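Local structure of tyrosinase (Aspergillus oryzae, 6JU8) at residues Y101-P104 and T105-V109. The protein probably hydroxylates tyrosine and oxidises L-dopa to L-dopaquinone with molecular oxygen, using a dinuclear copper centre, a step in melanin biosynthesis. The protein carries 1 engineered substitution. Sequence-based numbering, arbitrary orientation.
Sequences YTFP and TWHRV. With CU (copper (II) ion), chain C.
A single carbonyl oxygen, F103 O, takes two hydrogen bonds from the same residue, H107, one from its backbone and one from the ring that holds copper. This is the first turn of helix 103-129, in the common central domain of tyrosinase and one of the helices of the antiparallel four-helix bundle that houses the type 3 dicopper centre of tyrosinases; H107, H71 and H98 supply the three histidines of one copper. The two donors reach the oxygen from opposite faces of the carbonyl plane. H107 N makes the ordinary i to i+4 helical bond, 3.3 Å from F103 O, whereas H107 ND1 is closer to F103 O, at 2.9 Å. The oxygen lies almost in the imidazole plane, with an N-H...O angle of 157°, so this bond helps fix the ring's rotation while NE2 on its far side faces the metal. Neighbouring rings pack round the imidazole. With CG of F103 anti to the backbone N (chi1 159°), the phenyl lies beside H107, its CD1 3.5 Å from H107 CE1; the two planes are inclined at 54°. W106 CE3 sits over the centre of one imidazole face, 3.5 Å above its plane, and the H107 ring also stacks with H376, a ligand of the other copper. F103 also meets H332, another ligand of that copper, and thus touches both halves of the site. At the start of the helix, T102 O receives W106 N at 2.8 Å in a nearly straight bond. R108 N bonds to P104 O, while the R108 side chain reaches D380 of helix 371-389, where NE forms a salt bridge with OD1. Finally, H107 NE2 binds the copper at 2.0 Å, and a water is also bound to this copper, 1.9 Å from the metal.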
# COMPACT_ATOMS: atom_id res chain seq x y z
N TYR A 101 -18.68 -14.11 -27.64
CA TYR A 101 -17.53 -14.44 -28.49
C TYR A 101 -16.80 -13.23 -29.03
O TYR A 101 -15.69 -13.35 -29.53
CB TYR A 101 -17.99 -15.36 -29.63
CG TYR A 101 -18.80 -16.51 -29.07
CD1 TYR A 101 -18.18 -17.47 -28.29
CD2 TYR A 101 -20.17 -16.60 -29.30
CE1 TYR A 101 -18.91 -18.53 -27.77
CE2 TYR A 101 -20.90 -17.65 -28.78
CZ TYR A 101 -20.27 -18.60 -28.01
OH TYR A 101 -20.94 -19.66 -27.45
N THR A 102 -17.42 -12.05 -28.94
CA THR A 102 -16.76 -10.79 -29.27
C THR A 102 -15.98 -10.23 -28.09
O THR A 102 -15.43 -9.13 -28.19
CB THR A 102 -17.82 -9.79 -29.77
OG1 THR A 102 -18.91 -9.84 -28.84
CG2 THR A 102 -18.34 -10.13 -31.17
N PHE A 103 -15.89 -10.95 -26.97
CA PHE A 103 -15.05 -10.46 -25.86
C PHE A 103 -13.66 -10.09 -26.34
O PHE A 103 -13.18 -8.99 -26.03
CB PHE A 103 -15.05 -11.52 -24.74
CG PHE A 103 -13.89 -11.40 -23.79
CD1 PHE A 103 -13.92 -10.43 -22.78
CD2 PHE A 103 -12.76 -12.21 -23.92
CE1 PHE A 103 -12.86 -10.25 -21.92
CE2 PHE A 103 -11.68 -12.02 -23.06
CZ PHE A 103 -11.72 -11.03 -22.09
N PRO A 104 -12.92 -10.91 -27.08
CA PRO A 104 -11.56 -10.48 -27.45
C PRO A 104 -11.54 -9.31 -28.41
O PRO A 104 -10.61 -8.49 -28.37
CB PRO A 104 -10.96 -11.73 -28.11
CG PRO A 104 -11.79 -12.87 -27.57
CD PRO A 104 -13.20 -12.31 -27.48
N THR A 105 -12.53 -9.25 -29.33
CA THR A 105 -12.42 -8.20 -30.36
C THR A 105 -12.91 -6.86 -29.84
O THR A 105 -12.32 -5.81 -30.15
CB THR A 105 -13.17 -8.63 -31.64
OG1 THR A 105 -14.46 -9.09 -31.23
CG2 THR A 105 -12.41 -9.77 -32.32
N TRP A 106 -13.95 -6.87 -29.00
CA TRP A 106 -14.33 -5.59 -28.37
C TRP A 106 -13.14 -5.03 -27.62
O TRP A 106 -12.80 -3.84 -27.72
CB TRP A 106 -15.56 -5.81 -27.44
CG TRP A 106 -16.06 -4.48 -26.94
CD1 TRP A 106 -17.03 -3.72 -27.53
CD2 TRP A 106 -15.62 -3.76 -25.79
NE1 TRP A 106 -17.23 -2.55 -26.82
CE2 TRP A 106 -16.37 -2.56 -25.75
CE3 TRP A 106 -14.65 -4.00 -24.80
CZ2 TRP A 106 -16.18 -1.60 -24.75
CZ3 TRP A 106 -14.48 -3.05 -23.81
CH2 TRP A 106 -15.23 -1.86 -23.78
N HIS A 107 -12.47 -5.87 -26.82
CA HIS A 107 -11.35 -5.37 -26.03
C HIS A 107 -10.15 -5.02 -26.89
O HIS A 107 -9.39 -4.10 -26.51
CB HIS A 107 -10.98 -6.37 -24.93
CG HIS A 107 -11.99 -6.39 -23.83
ND1 HIS A 107 -13.15 -7.16 -23.84
CD2 HIS A 107 -12.05 -5.71 -22.66
CE1 HIS A 107 -13.84 -6.95 -22.72
NE2 HIS A 107 -13.20 -6.06 -21.99
N ARG A 108 -9.95 -5.65 -28.05
CA ARG A 108 -8.87 -5.28 -28.95
C ARG A 108 -9.03 -3.82 -29.34
O ARG A 108 -8.06 -3.05 -29.33
CB ARG A 108 -8.86 -6.20 -30.17
CG ARG A 108 -7.82 -5.77 -31.22
CD ARG A 108 -7.53 -6.88 -32.23
NE ARG A 108 -6.75 -7.95 -31.62
CZ ARG A 108 -6.51 -9.14 -32.13
NH1 ARG A 108 -6.95 -9.50 -33.34
NH2 ARG A 108 -5.80 -10.02 -31.42
N VAL A 109 -10.27 -3.43 -29.70
CA VAL A 109 -10.50 -2.03 -30.09
C VAL A 109 -10.34 -1.11 -28.89
O VAL A 109 -9.76 -0.01 -29.00
CB VAL A 109 -11.89 -1.87 -30.74
CG1 VAL A 109 -12.11 -0.42 -31.17
CG2 VAL A 109 -12.09 -2.77 -31.96
CU CU C . -14.05 -5.89 -20.19
O HOH W 1 -12.83 -6.59 -18.86